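Local coordinates for Tlr1174 protein (PDB 2OZT) that converts 2-succinyl-6-hydroxy-2,4-cyclohexadiene-1-carboxylate to 2-succinylbenzoate by loss of water, using a divalent metal ion, in the pathway to phylloquinone, at residues Ser29-Arg34 with Ala60-Cys65; Ala87-Ala92 with Lys245-Gly250; Trp137-Met142 with Gly170-Ala175; Arg179-Leu184 with Val214-Ala219. One frame throughout, in Å; residues are numbered along the deposited sequence.

Overall arrangement
Following the chain from the N terminus, contact 1 closes a short loop in the N-terminal domain by bringing helix 58-67 back against strand 23-36. It closes before contact 2 opens, but the two touch, with centres 12 Å apart. Contact 2 spans the long interval from helix 85-97 to the short helix after strand 241-244, and so joins the N-terminal domain to the barrel. Contacts 3 and 4 fall within that interval, one after the other without crossing. Both use helix 174-187 and reach the same parallel sheet; they touch each other, their centres 12 Å apart, and lie across the chain's centre from contact 2.

Contact 1: Ser29-Arg34 with Ala60-Cys65; sequences SGIYLR and ADIALC
Ile31 and Cys65 carry most of the buried surface where a helix packs on the four-stranded antiparallel sheet of the N-terminal domain, the capping domain of the enolase superfamily. Strand 29-34 and helix 60-65 run in nearly the same direction: their short axes make an angle of 24° and approach to 9.5 Å. Side chains span the spacing, and no hydrogen bond crosses it.

The torsions of Ile31 explain how CD1 reaches the helix. With CG1 beside the backbone N and anti to the carbonyl carbon (chi1 -72°), and an extended second torsion of 162°, the branch projects from the sheet and delivers CD1 to the helix. That methyl group meets three residues spanning one turn: Ile62 CG1 is 3.9 Å from Ile31 CD1, Asp61 CB is 4.0 Å from it, and Cys65 SG lies 4.2 Å away. Asp61 thus contributes its aliphatic CB rather than its carboxylate. Trp7 of the adjoining strand 3-20 touches Ile31, Leu33, Ile62 and Cys65, adding a third element to the cluster. Two residues along the strand, Leu33 enters on the same side of the sheet, its CD2 4.4 Å from Cys65 SG.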
loop_
_atom_site.group_PDB
_atom_site.type_symbol
_atom_site.label_atom_id
_atom_site.label_comp_id
_atom_site.label_asym_id
_atom_site.label_seq_id
_atom_site.Cartn_x
_atom_site.Cartn_y
_atom_site.Cartn_z
ATOM N N SER A 29 3.606 14.295 -4.488
ATOM C CA SER A 29 3.027 14.924 -5.694
ATOM C C SER A 29 2.213 13.871 -6.440
ATOM O O SER A 29 2.413 12.663 -6.267
ATOM C CB SER A 29 4.129 15.451 -6.587
ATOM O OG SER A 29 4.815 16.511 -5.915
ATOM N N GLY A 30 1.307 14.345 -7.297
ATOM C CA GLY A 30 0.494 13.423 -8.127
ATOM C C GLY A 30 -0.384 14.218 -9.034
ATOM O O GLY A 30 -0.195 15.436 -9.204
ATOM N N ILE A 31 -1.349 13.514 -9.619
ATOM C CA ILE A 31 -2.314 14.123 -10.533
ATOM C C ILE A 31 -3.697 13.785 -10.068
ATOM O O ILE A 31 -3.983 12.623 -9.698
ATOM C CB ILE A 31 -2.121 13.526 -11.899
ATOM C CG1 ILE A 31 -0.825 14.027 -12.560
ATOM C CG2 ILE A 31 -3.303 13.849 -12.822
ATOM C CD1 ILE A 31 -0.405 13.113 -13.730
ATOM N N TYR A 32 -4.566 14.799 -10.080
ATOM C CA TYR A 32 -6.024 14.542 -9.950
ATOM C C TYR A 32 -6.706 14.645 -11.296
ATOM O O TYR A 32 -6.413 15.541 -12.083
ATOM C CB TYR A 32 -6.683 15.536 -9.009
ATOM C CG TYR A 32 -6.179 15.465 -7.591
ATOM C CD1 TYR A 32 -6.075 14.245 -6.936
ATOM C CD2 TYR A 32 -5.806 16.613 -6.899
ATOM C CE1 TYR A 32 -5.607 14.165 -5.660
ATOM C CE2 TYR A 32 -5.338 16.542 -5.581
ATOM C CZ TYR A 32 -5.274 15.306 -4.970
ATOM O OH TYR A 32 -4.805 15.217 -3.665
ATOM N N LEU A 33 -7.624 13.705 -11.535
ATOM C CA LEU A 33 -8.431 13.670 -12.760
ATOM C C LEU A 33 -9.855 14.029 -12.402
ATOM O O LEU A 33 -10.375 13.563 -11.405
ATOM C CB LEU A 33 -8.511 12.255 -13.330
ATOM C CG LEU A 33 -7.164 11.630 -13.695
ATOM C CD1 LEU A 33 -7.332 10.166 -14.086
ATOM C CD2 LEU A 33 -6.437 12.367 -14.789
ATOM N N ARG A 34 -10.471 14.845 -13.271
ATOM C CA ARG A 34 -11.916 15.168 -13.143
ATOM C C ARG A 34 -12.602 14.881 -14.462
ATOM O O ARG A 34 -12.224 15.466 -15.463
ATOM C CB ARG A 34 -12.073 16.621 -12.740
ATOM C CG ARG A 34 -13.575 17.040 -12.566
ATOM C CD ARG A 34 -13.666 18.518 -12.265
ATOM N NE ARG A 34 -15.032 19.006 -11.943
ATOM C CZ ARG A 34 -15.951 19.329 -12.850
ATOM N NH1 ARG A 34 -15.744 19.174 -14.153
ATOM N NH2 ARG A 34 -17.139 19.766 -12.422
ATOM N N ALA A 60 6.259 10.736 -16.474
ATOM C CA ALA A 60 5.738 9.882 -17.527
ATOM C C ALA A 60 4.196 9.870 -17.526
ATOM O O ALA A 60 3.552 9.806 -18.594
ATOM C CB ALA A 60 6.290 8.449 -17.348
ATOM N N ASP A 61 3.578 9.930 -16.347
ATOM C CA ASP A 61 2.117 9.989 -16.240
ATOM C C ASP A 61 1.606 11.322 -16.822
ATOM O O ASP A 61 0.528 11.389 -17.468
ATOM C CB ASP A 61 1.692 9.896 -14.785
ATOM C CG ASP A 61 1.970 8.519 -14.177
ATOM O OD1 ASP A 61 1.886 7.502 -14.902
ATOM O OD2 ASP A 61 2.219 8.483 -12.963
ATOM N N ILE A 62 2.373 12.393 -16.593
ATOM C CA ILE A 62 1.999 13.725 -17.117
ATOM C C ILE A 62 2.034 13.693 -18.639
ATOM O O ILE A 62 1.081 14.160 -19.315
ATOM C CB ILE A 62 2.927 14.867 -16.557
ATOM C CG1 ILE A 62 2.600 15.131 -15.096
ATOM C CG2 ILE A 62 2.669 16.189 -17.338
ATOM C CD1 ILE A 62 3.718 15.839 -14.345
ATOM N N ALA A 63 3.084 13.112 -19.193
ATOM C CA ALA A 63 3.197 12.991 -20.646
ATOM C C ALA A 63 1.998 12.198 -21.193
ATOM O O ALA A 63 1.386 12.578 -22.190
ATOM C CB ALA A 63 4.484 12.339 -21.029
ATOM N N LEU A 64 1.641 11.101 -20.528
ATOM C CA LEU A 64 0.460 10.330 -20.893
ATOM C C LEU A 64 -0.765 11.207 -20.906
ATOM O O LEU A 64 -1.524 11.199 -21.902
ATOM C CB LEU A 64 0.226 9.208 -19.863
ATOM C CG LEU A 64 -1.082 8.455 -20.150
ATOM C CD1 LEU A 64 -1.015 7.549 -21.395
ATOM C CD2 LEU A 64 -1.569 7.737 -18.910
ATOM N N CYS A 65 -0.996 11.981 -19.843
ATOM C CA CYS A 65 -2.178 12.834 -19.787
ATOM C C CYS A 65 -2.199 13.810 -20.957
ATOM O O CYS A 65 -3.258 14.110 -21.488
ATOM C CB CYS A 65 -2.266 13.598 -18.470
ATOM S SG CYS A 65 -2.740 12.457 -17.127
#

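Contact 2: Ala87-Ala92 with Lys245-Gly250; sequences AQFGFA and KTALFG
Phe89 of helix 85-97 lays its ring on the backbone of Ala247, joining the N-terminal capping domain to the (beta/alpha)7beta-barrel of this enolase-superfamily fold. Its CG is turned anti to the backbone N (chi1 165°), which carries the ring across to the short, weakly bonded helix 246-249. There Ala247 CA stands 3.7 Å from the Phe89 ring centroid, only 5° off the ring normal: a CH-pi contact centred on the face.

Other groups line the ring's periphery. Thr246 O comes obliquely to within 3.3 Å of Phe89 CD1. The methyl group of Thr246, CG2, is 3.8 Å from Phe89 CE1, and Gly250 O, near the ring plane, is 3.4 Å from Phe89 CB. Ala279 and Ile283 of helix 277-290 also touch Phe89.

Lys245, the predicted proton acceptor, immediately precedes the short helix; its NZ takes no part here and forms a salt bridge with the metal ligand Asp221. At the other end, Gly250 leaves the helical conformation with a positive phi of 131°, a backbone geometry that by itself calls for glycine. Gln88 has CG beside its backbone N, anti to the carbonyl carbon, and a chain extended beyond CG; its OE1 comes to 3.5 Å from Gly250 CA. A water completes this end of the interface, donating to Gln88 OE1 at 3.0 Å and to Phe249 O at 2.9 Å.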
loop_
_atom_site.group_PDB
_atom_site.type_symbol
_atom_site.label_atom_id
_atom_site.label_comp_id
_atom_site.label_asym_id
_atom_site.label_seq_id
_atom_site.Cartn_x
_atom_site.Cartn_y
_atom_site.Cartn_z
ATOM N N ALA A 87 -1.226 5.306 -13.398
ATOM C CA ALA A 87 -2.142 5.942 -14.368
ATOM C C ALA A 87 -3.327 5.036 -14.687
ATOM O O ALA A 87 -4.466 5.533 -14.749
ATOM C CB ALA A 87 -1.380 6.313 -15.637
ATOM N N GLN A 88 -3.085 3.739 -14.891
ATOM C CA GLN A 88 -4.178 2.778 -15.068
ATOM C C GLN A 88 -5.159 2.845 -13.892
ATOM O O GLN A 88 -6.389 2.879 -14.079
ATOM C CB GLN A 88 -3.677 1.352 -15.244
ATOM C CG GLN A 88 -2.773 1.090 -16.458
ATOM C CD GLN A 88 -2.282 -0.364 -16.470
ATOM O OE1 GLN A 88 -1.669 -0.855 -15.497
ATOM N NE2 GLN A 88 -2.498 -1.040 -17.596
ATOM N N PHE A 89 -4.653 2.863 -12.666
ATOM C CA PHE A 89 -5.531 2.957 -11.495
ATOM C C PHE A 89 -6.315 4.255 -11.513
ATOM O O PHE A 89 -7.551 4.271 -11.311
ATOM C CB PHE A 89 -4.685 2.893 -10.202
ATOM C CG PHE A 89 -5.420 3.331 -8.962
ATOM C CD1 PHE A 89 -6.190 2.448 -8.229
ATOM C CD2 PHE A 89 -5.372 4.668 -8.526
ATOM C CE1 PHE A 89 -6.835 2.828 -7.066
ATOM C CE2 PHE A 89 -6.041 5.070 -7.362
ATOM C CZ PHE A 89 -6.777 4.156 -6.623
ATOM N N GLY A 90 -5.617 5.361 -11.783
ATOM C CA GLY A 90 -6.321 6.649 -11.745
ATOM C C GLY A 90 -7.444 6.765 -12.765
ATOM O O GLY A 90 -8.557 7.189 -12.396
ATOM N N PHE A 91 -7.146 6.377 -14.003
ATOM C CA PHE A 91 -8.194 6.481 -15.028
ATOM C C PHE A 91 -9.308 5.484 -14.780
ATOM O O PHE A 91 -10.465 5.834 -14.945
ATOM C CB PHE A 91 -7.596 6.325 -16.399
ATOM C CG PHE A 91 -6.983 7.605 -16.921
ATOM C CD1 PHE A 91 -7.833 8.599 -17.472
ATOM C CD2 PHE A 91 -5.607 7.865 -16.782
ATOM C CE1 PHE A 91 -7.296 9.802 -17.962
ATOM C CE2 PHE A 91 -5.065 9.065 -17.231
ATOM C CZ PHE A 91 -5.914 10.017 -17.826
ATOM N N ALA A 92 -8.993 4.264 -14.389
ATOM C CA ALA A 92 -10.037 3.257 -14.181
ATOM C C ALA A 92 -10.969 3.649 -13.055
ATOM O O ALA A 92 -12.213 3.577 -13.172
ATOM C CB ALA A 92 -9.413 1.882 -13.930
ATOM N N LYS A 245 -0.328 -2.300 -2.873
ATOM C CA LYS A 245 -0.587 -0.852 -2.876
ATOM C C LYS A 245 -1.463 -0.548 -4.067
ATOM O O LYS A 245 -0.995 -0.377 -5.186
ATOM C CB LYS A 245 0.708 -0.035 -3.004
ATOM C CG LYS A 245 1.575 -0.027 -1.722
ATOM C CD LYS A 245 2.260 -1.379 -1.340
ATOM C CE LYS A 245 3.211 -1.911 -2.410
ATOM N NZ LYS A 245 3.808 -3.250 -1.887
ATOM N N THR A 246 -2.769 -0.543 -3.801
ATOM C CA THR A 246 -3.735 -0.475 -4.896
ATOM C C THR A 246 -3.511 0.752 -5.797
ATOM O O THR A 246 -3.691 0.654 -7.020
ATOM C CB THR A 246 -5.117 -0.524 -4.321
ATOM O OG1 THR A 246 -5.292 -1.738 -3.585
ATOM C CG2 THR A 246 -6.221 -0.494 -5.393
ATOM N N ALA A 247 -3.122 1.874 -5.206
ATOM C CA ALA A 247 -2.942 3.083 -6.013
ATOM C C ALA A 247 -1.791 2.963 -6.997
ATOM O O ALA A 247 -1.704 3.738 -7.970
ATOM C CB ALA A 247 -2.733 4.291 -5.090
ATOM N N LEU A 248 -0.860 2.020 -6.728
ATOM C CA LEU A 248 0.331 1.868 -7.582
ATOM C C LEU A 248 0.279 0.678 -8.535
ATOM O O LEU A 248 1.171 0.491 -9.353
ATOM C CB LEU A 248 1.595 1.665 -6.719
ATOM C CG LEU A 248 1.773 2.649 -5.578
ATOM C CD1 LEU A 248 3.123 2.324 -4.839
ATOM C CD2 LEU A 248 1.743 4.110 -6.127
ATOM N N PHE A 249 -0.776 -0.132 -8.390
ATOM C CA PHE A 249 -0.765 -1.502 -8.873
ATOM C C PHE A 249 -1.206 -1.673 -10.327
ATOM O O PHE A 249 -0.681 -2.555 -11.028
ATOM C CB PHE A 249 -1.677 -2.292 -7.926
ATOM C CG PHE A 249 -2.055 -3.663 -8.386
ATOM C CD1 PHE A 249 -1.347 -4.811 -7.947
ATOM C CD2 PHE A 249 -3.179 -3.827 -9.199
ATOM C CE1 PHE A 249 -1.771 -6.103 -8.348
ATOM C CE2 PHE A 249 -3.572 -5.096 -9.636
ATOM C CZ PHE A 249 -2.871 -6.222 -9.189
ATOM N N GLY A 250 -2.112 -0.822 -10.826
ATOM C CA GLY A 250 -2.687 -1.037 -12.147
ATOM C C GLY A 250 -4.190 -0.918 -12.107
ATOM O O GLY A 250 -4.761 -0.388 -11.149
HETATM O O HOH W 1 -0.578 -3.148 -13.867
#

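Contact 3: Trp137-Met142 with Gly170-Ala175; sequences WKVGVM and GSWDRA. With PO4 (phosphate ion), chain C.
One water oxygen ties Gly140 to Ser171, donating a hydrogen bond of 2.9 Å to Gly140 O and another of 2.9 Å to Ser171 O. It links two neighbouring loops that follow barrel strands 134-138 and 163-167, just beyond Lys138, the predicted proton donor, and the metal ligand Asp167.

Direct contact is closest at Gly140. At positive phi and without a side chain, it lets its CA sit 3.4 Å from Ser171 OG and 3.5 Å from Trp172 NE1. Ser171 OG sits between its own backbone N and carbonyl carbon (chi1 69°) and is hydrogen-bonded to Ala168 O. Beside it, Val139 CG2 packs 3.7 Å from Trp172 CZ2, approaching the indole obliquely; Trp180 stacks with the same indole.

Further along, a phosphate, probably from the crystallisation liquor, occupies the N-terminal end of helix 174-187. Arg174 N donates to its O4 at 2.9 Å (160°), while Arg174 NE and NH2 both reach O2, which lies in the guanidinium plane. Gln203 NE2 adds another bond. Together these groups hold the anion in this crystal, and the helix dipole would probably help. Across the two segments no direct hydrogen bond forms, and the contact rests on the water and van der Waals packing.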
loop_
_atom_site.group_PDB
_atom_site.type_symbol
_atom_site.label_atom_id
_atom_site.label_comp_id
_atom_site.label_asym_id
_atom_site.label_seq_id
_atom_site.Cartn_x
_atom_site.Cartn_y
_atom_site.Cartn_z
ATOM N N TRP A 137 6.109 -3.207 13.313
ATOM C CA TRP A 137 7.291 -2.593 13.925
ATOM C C TRP A 137 8.459 -2.672 12.949
ATOM O O TRP A 137 8.681 -3.714 12.319
ATOM C CB TRP A 137 7.642 -3.372 15.203
ATOM C CG TRP A 137 8.877 -2.868 15.951
ATOM C CD1 TRP A 137 9.220 -1.566 16.181
ATOM C CD2 TRP A 137 9.884 -3.675 16.556
ATOM N NE1 TRP A 137 10.413 -1.515 16.888
ATOM C CE2 TRP A 137 10.839 -2.794 17.116
ATOM C CE3 TRP A 137 10.086 -5.062 16.670
ATOM C CZ2 TRP A 137 11.983 -3.252 17.811
ATOM C CZ3 TRP A 137 11.246 -5.515 17.347
ATOM C CH2 TRP A 137 12.173 -4.602 17.908
ATOM N N LYS A 138 9.183 -1.570 12.822
ATOM C CA LYS A 138 10.345 -1.481 11.943
ATOM C C LYS A 138 11.534 -2.151 12.580
ATOM O O LYS A 138 11.883 -1.847 13.731
ATOM C CB LYS A 138 10.648 0.004 11.684
ATOM C CG LYS A 138 11.641 0.266 10.579
ATOM C CD LYS A 138 11.843 1.765 10.391
ATOM C CE LYS A 138 12.598 2.049 9.108
ATOM N NZ LYS A 138 12.699 3.541 8.945
ATOM N N VAL A 139 12.118 -3.091 11.824
ATOM C CA VAL A 139 13.345 -3.788 12.237
ATOM C C VAL A 139 14.430 -3.618 11.172
ATOM O O VAL A 139 14.227 -3.028 10.099
ATOM C CB VAL A 139 13.100 -5.270 12.567
ATOM C CG1 VAL A 139 12.143 -5.415 13.729
ATOM C CG2 VAL A 139 12.487 -5.987 11.345
ATOM N N GLY A 140 15.624 -4.112 11.505
ATOM C CA GLY A 140 16.787 -3.872 10.635
ATOM C C GLY A 140 17.429 -2.513 10.817
ATOM O O GLY A 140 18.213 -2.085 9.945
ATOM N N VAL A 141 17.113 -1.846 11.932
ATOM C CA VAL A 141 17.671 -0.513 12.235
ATOM C C VAL A 141 18.790 -0.614 13.260
ATOM O O VAL A 141 19.834 0.022 13.080
ATOM C CB VAL A 141 16.553 0.427 12.753
ATOM C CG1 VAL A 141 17.128 1.770 13.254
ATOM C CG2 VAL A 141 15.499 0.665 11.664
HETATM N N MSE A 142 18.546 -1.350 14.345
HETATM C CA MSE A 142 19.581 -1.582 15.374
HETATM C C MSE A 142 20.192 -2.949 15.105
HETATM O O MSE A 142 19.838 -3.602 14.127
HETATM C CB MSE A 142 18.977 -1.549 16.776
HETATM C CG MSE A 142 18.110 -0.318 17.054
HETATM SE SE MSE A 142 17.529 -0.343 18.855
HETATM C CE MSE A 142 17.120 -2.205 19.054
ATOM N N GLY A 170 13.703 -4.639 3.464
ATOM C CA GLY A 170 14.788 -5.101 2.609
ATOM C C GLY A 170 16.166 -4.825 3.196
ATOM O O GLY A 170 17.156 -4.829 2.447
ATOM N N SER A 171 16.263 -4.579 4.504
ATOM C CA SER A 171 17.526 -4.101 5.065
ATOM C C SER A 171 18.463 -5.189 5.589
ATOM O O SER A 171 19.608 -4.870 5.996
ATOM C CB SER A 171 17.238 -3.100 6.185
ATOM O OG SER A 171 16.674 -3.756 7.278
ATOM N N TRP A 172 18.030 -6.442 5.632
ATOM C CA TRP A 172 18.923 -7.496 6.146
ATOM C C TRP A 172 19.728 -8.069 5.003
ATOM O O TRP A 172 19.239 -8.194 3.881
ATOM C CB TRP A 172 18.120 -8.640 6.768
ATOM C CG TRP A 172 17.411 -8.287 8.016
ATOM C CD1 TRP A 172 17.733 -7.307 8.945
ATOM C CD2 TRP A 172 16.282 -8.991 8.553
ATOM N NE1 TRP A 172 16.830 -7.342 9.985
ATOM C CE2 TRP A 172 15.939 -8.370 9.779
ATOM C CE3 TRP A 172 15.519 -10.075 8.107
ATOM C CZ2 TRP A 172 14.830 -8.779 10.528
ATOM C CZ3 TRP A 172 14.472 -10.515 8.876
ATOM C CH2 TRP A 172 14.134 -9.862 10.090
ATOM N N ASP A 173 20.976 -8.461 5.287
ATOM C CA ASP A 173 21.657 -9.356 4.347
ATOM C C ASP A 173 21.216 -10.804 4.575
ATOM O O ASP A 173 20.460 -11.101 5.490
ATOM C CB ASP A 173 23.188 -9.186 4.337
ATOM C CG ASP A 173 23.857 -9.541 5.639
ATOM O OD1 ASP A 173 23.371 -10.398 6.416
ATOM O OD2 ASP A 173 24.954 -8.966 5.867
ATOM N N ARG A 174 21.629 -11.687 3.686
ATOM C CA ARG A 174 21.072 -13.015 3.689
ATOM C C ARG A 174 21.424 -13.778 4.991
ATOM O O ARG A 174 20.592 -14.461 5.565
ATOM C CB ARG A 174 21.530 -13.796 2.445
ATOM C CG ARG A 174 20.952 -13.285 1.101
ATOM C CD ARG A 174 21.583 -13.989 -0.117
ATOM N NE ARG A 174 22.997 -13.597 -0.180
ATOM C CZ ARG A 174 24.026 -14.444 -0.150
ATOM N NH1 ARG A 174 23.820 -15.749 -0.132
ATOM N NH2 ARG A 174 25.268 -13.961 -0.152
ATOM N N ALA A 175 22.669 -13.655 5.466
ATOM C CA ALA A 175 23.041 -14.408 6.671
ATOM C C ALA A 175 22.256 -13.877 7.878
ATOM O O ALA A 175 21.832 -14.639 8.719
ATOM C CB ALA A 175 24.533 -14.254 6.906
HETATM P P PO4 C . 24.490 -10.395 0.942
HETATM O O1 PO4 C . 24.614 -8.912 0.692
HETATM O O2 PO4 C . 24.683 -11.067 -0.396
HETATM O O3 PO4 C . 25.503 -10.918 1.959
HETATM O O4 PO4 C . 23.110 -10.768 1.402
HETATM O O HOH W 2 19.906 -4.037 8.717
#

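Contact 4: Arg179-Leu184 with Val214-Ala219; sequences RWFAWL and VTTAIA
Helix 179-184 passes the loop that leads into barrel strand 218-220 with its CA atoms nearest at Phe181 and Val214, 6.5 Å apart. The second segment is a loop running into that strand, and no direct hydrogen bond joins the two segments.

Phe181 fills the space between them. Its CG lies beside the backbone N, anti to the carbonyl carbon (chi1 -76°), directing the ring at the loop. Val214 CG2 lies over one face, offset toward the rim, 4.1 Å from the Phe181 ring centroid and 23° off the normal, a CH-pi contact, while Val214 CG1 is 3.7 Å from Phe181 CB. Thr216 CB meets the ring edge, 4.0 Å from Phe181 CD1, and Ile218 CD1 approaches obliquely to 3.6 Å from Phe181 CZ.

Polar contact runs through one water gripped by three oxygens: it donates to Phe181 O and to Thr215 OG1, and it is 2.7 Å from Thr216 OG1. Thr216 OG1 also rests 3.6 Å from Leu184 CB.

In the barrel's alpha/beta layer, helix 174-187 thus packs on the loop entering strand 218-220 and on Ile218. Phe181 and Leu184 also touch Val195 of strand 192-196, while backbone hydrogen bonds join Ile218 to Phe241 and Ala219 to Val195, setting strand 218-220 between its two parallel neighbours.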
loop_
_atom_site.group_PDB
_atom_site.type_symbol
_atom_site.label_atom_id
_atom_site.label_comp_id
_atom_site.label_asym_id
_atom_site.label_seq_id
_atom_site.Cartn_x
_atom_site.Cartn_y
_atom_site.Cartn_z
ATOM N N ARG A 179 19.621 -15.892 10.382
ATOM C CA ARG A 179 19.763 -15.921 11.852
ATOM C C ARG A 179 18.464 -15.445 12.529
ATOM O O ARG A 179 18.009 -16.033 13.515
ATOM C CB ARG A 179 20.952 -15.085 12.296
ATOM C CG ARG A 179 22.296 -15.755 11.947
ATOM C CD ARG A 179 23.464 -15.241 12.823
ATOM N NE ARG A 179 23.493 -13.770 12.867
ATOM C CZ ARG A 179 23.925 -12.992 11.874
ATOM N NH1 ARG A 179 24.392 -13.523 10.752
ATOM N NH2 ARG A 179 23.889 -11.665 12.005
ATOM N N TRP A 180 17.825 -14.407 11.957
ATOM C CA TRP A 180 16.541 -13.933 12.466
ATOM C C TRP A 180 15.435 -14.970 12.386
ATOM O O TRP A 180 14.675 -15.169 13.339
ATOM C CB TRP A 180 16.107 -12.706 11.671
ATOM C CG TRP A 180 16.294 -11.389 12.382
ATOM C CD1 TRP A 180 17.231 -10.444 12.115
ATOM C CD2 TRP A 180 15.466 -10.865 13.418
ATOM N NE1 TRP A 180 17.043 -9.338 12.941
ATOM C CE2 TRP A 180 15.961 -9.582 13.745
ATOM C CE3 TRP A 180 14.333 -11.344 14.079
ATOM C CZ2 TRP A 180 15.352 -8.770 14.746
ATOM C CZ3 TRP A 180 13.759 -10.556 15.086
ATOM C CH2 TRP A 180 14.245 -9.279 15.373
ATOM N N PHE A 181 15.356 -15.682 11.266
ATOM C CA PHE A 181 14.324 -16.689 11.164
ATOM C C PHE A 181 14.549 -17.855 12.118
ATOM O O PHE A 181 13.595 -18.426 12.607
ATOM C CB PHE A 181 14.120 -17.140 9.714
ATOM C CG PHE A 181 13.355 -16.119 8.899
ATOM C CD1 PHE A 181 12.021 -15.874 9.193
ATOM C CD2 PHE A 181 13.966 -15.411 7.883
ATOM C CE1 PHE A 181 11.308 -14.902 8.480
ATOM C CE2 PHE A 181 13.270 -14.452 7.171
ATOM C CZ PHE A 181 11.944 -14.189 7.484
ATOM N N ALA A 182 15.814 -18.148 12.389
ATOM C CA ALA A 182 16.146 -19.242 13.348
ATOM C C ALA A 182 15.754 -18.784 14.753
ATOM O O ALA A 182 15.149 -19.558 15.520
ATOM C CB ALA A 182 17.598 -19.590 13.273
ATOM N N TRP A 183 16.042 -17.523 15.087
ATOM C CA TRP A 183 15.615 -16.958 16.373
ATOM C C TRP A 183 14.103 -16.981 16.512
ATOM O O TRP A 183 13.556 -17.334 17.568
ATOM C CB TRP A 183 16.103 -15.518 16.529
ATOM C CG TRP A 183 15.876 -14.942 17.918
ATOM C CD1 TRP A 183 16.774 -14.935 18.943
ATOM C CD2 TRP A 183 14.710 -14.267 18.401
ATOM N NE1 TRP A 183 16.242 -14.294 20.036
ATOM C CE2 TRP A 183 14.969 -13.889 19.742
ATOM C CE3 TRP A 183 13.470 -13.949 17.843
ATOM C CZ2 TRP A 183 14.032 -13.230 20.532
ATOM C CZ3 TRP A 183 12.526 -13.270 18.635
ATOM C CH2 TRP A 183 12.821 -12.913 19.964
ATOM N N LEU A 184 13.401 -16.612 15.441
ATOM C CA LEU A 184 11.945 -16.561 15.504
ATOM C C LEU A 184 11.337 -17.954 15.678
ATOM O O LEU A 184 10.308 -18.117 16.332
ATOM C CB LEU A 184 11.361 -15.857 14.264
ATOM C CG LEU A 184 11.517 -14.336 14.241
ATOM C CD1 LEU A 184 11.271 -13.798 12.834
ATOM C CD2 LEU A 184 10.555 -13.619 15.218
ATOM N N VAL A 214 11.438 -21.579 6.001
ATOM C CA VAL A 214 11.345 -21.136 7.400
ATOM C C VAL A 214 9.935 -21.225 7.958
ATOM O O VAL A 214 8.972 -21.228 7.188
ATOM C CB VAL A 214 11.896 -19.703 7.602
ATOM C CG1 VAL A 214 13.305 -19.588 7.033
ATOM C CG2 VAL A 214 10.991 -18.660 6.878
ATOM N N THR A 215 9.807 -21.215 9.284
ATOM C CA THR A 215 8.541 -21.457 9.949
ATOM C C THR A 215 7.667 -20.214 10.147
ATOM O O THR A 215 6.496 -20.340 10.475
ATOM C CB THR A 215 8.748 -22.182 11.300
ATOM O OG1 THR A 215 9.681 -21.450 12.110
ATOM C CG2 THR A 215 9.341 -23.563 11.021
ATOM N N THR A 216 8.240 -19.037 9.941
ATOM C CA THR A 216 7.501 -17.772 10.078
ATOM C C THR A 216 7.137 -17.278 8.681
ATOM O O THR A 216 7.976 -17.310 7.797
ATOM C CB THR A 216 8.397 -16.701 10.745
ATOM O OG1 THR A 216 8.835 -17.186 12.033
ATOM C CG2 THR A 216 7.656 -15.386 10.947
ATOM N N ALA A 217 5.894 -16.814 8.516
ATOM C CA ALA A 217 5.453 -16.300 7.229
ATOM C C ALA A 217 6.225 -15.062 6.794
ATOM O O ALA A 217 6.654 -14.263 7.610
ATOM C CB ALA A 217 3.937 -15.984 7.226
ATOM N N ILE A 218 6.357 -14.901 5.497
ATOM C CA ILE A 218 7.051 -13.744 4.930
ATOM C C ILE A 218 6.076 -12.998 4.018
ATOM O O ILE A 218 5.257 -13.625 3.327
ATOM C CB ILE A 218 8.316 -14.183 4.143
ATOM C CG1 ILE A 218 9.236 -14.965 5.084
ATOM C CG2 ILE A 218 9.047 -12.987 3.555
ATOM C CD1 ILE A 218 10.537 -15.419 4.402
ATOM N N ALA A 219 6.152 -11.674 4.047
ATOM C CA ALA A 219 5.351 -10.837 3.151
ATOM C C ALA A 219 6.242 -10.075 2.197
ATOM O O ALA A 219 7.266 -9.522 2.577
ATOM C CB ALA A 219 4.565 -9.845 3.978
HETATM O O HOH W 3 11.055 -18.761 11.651
#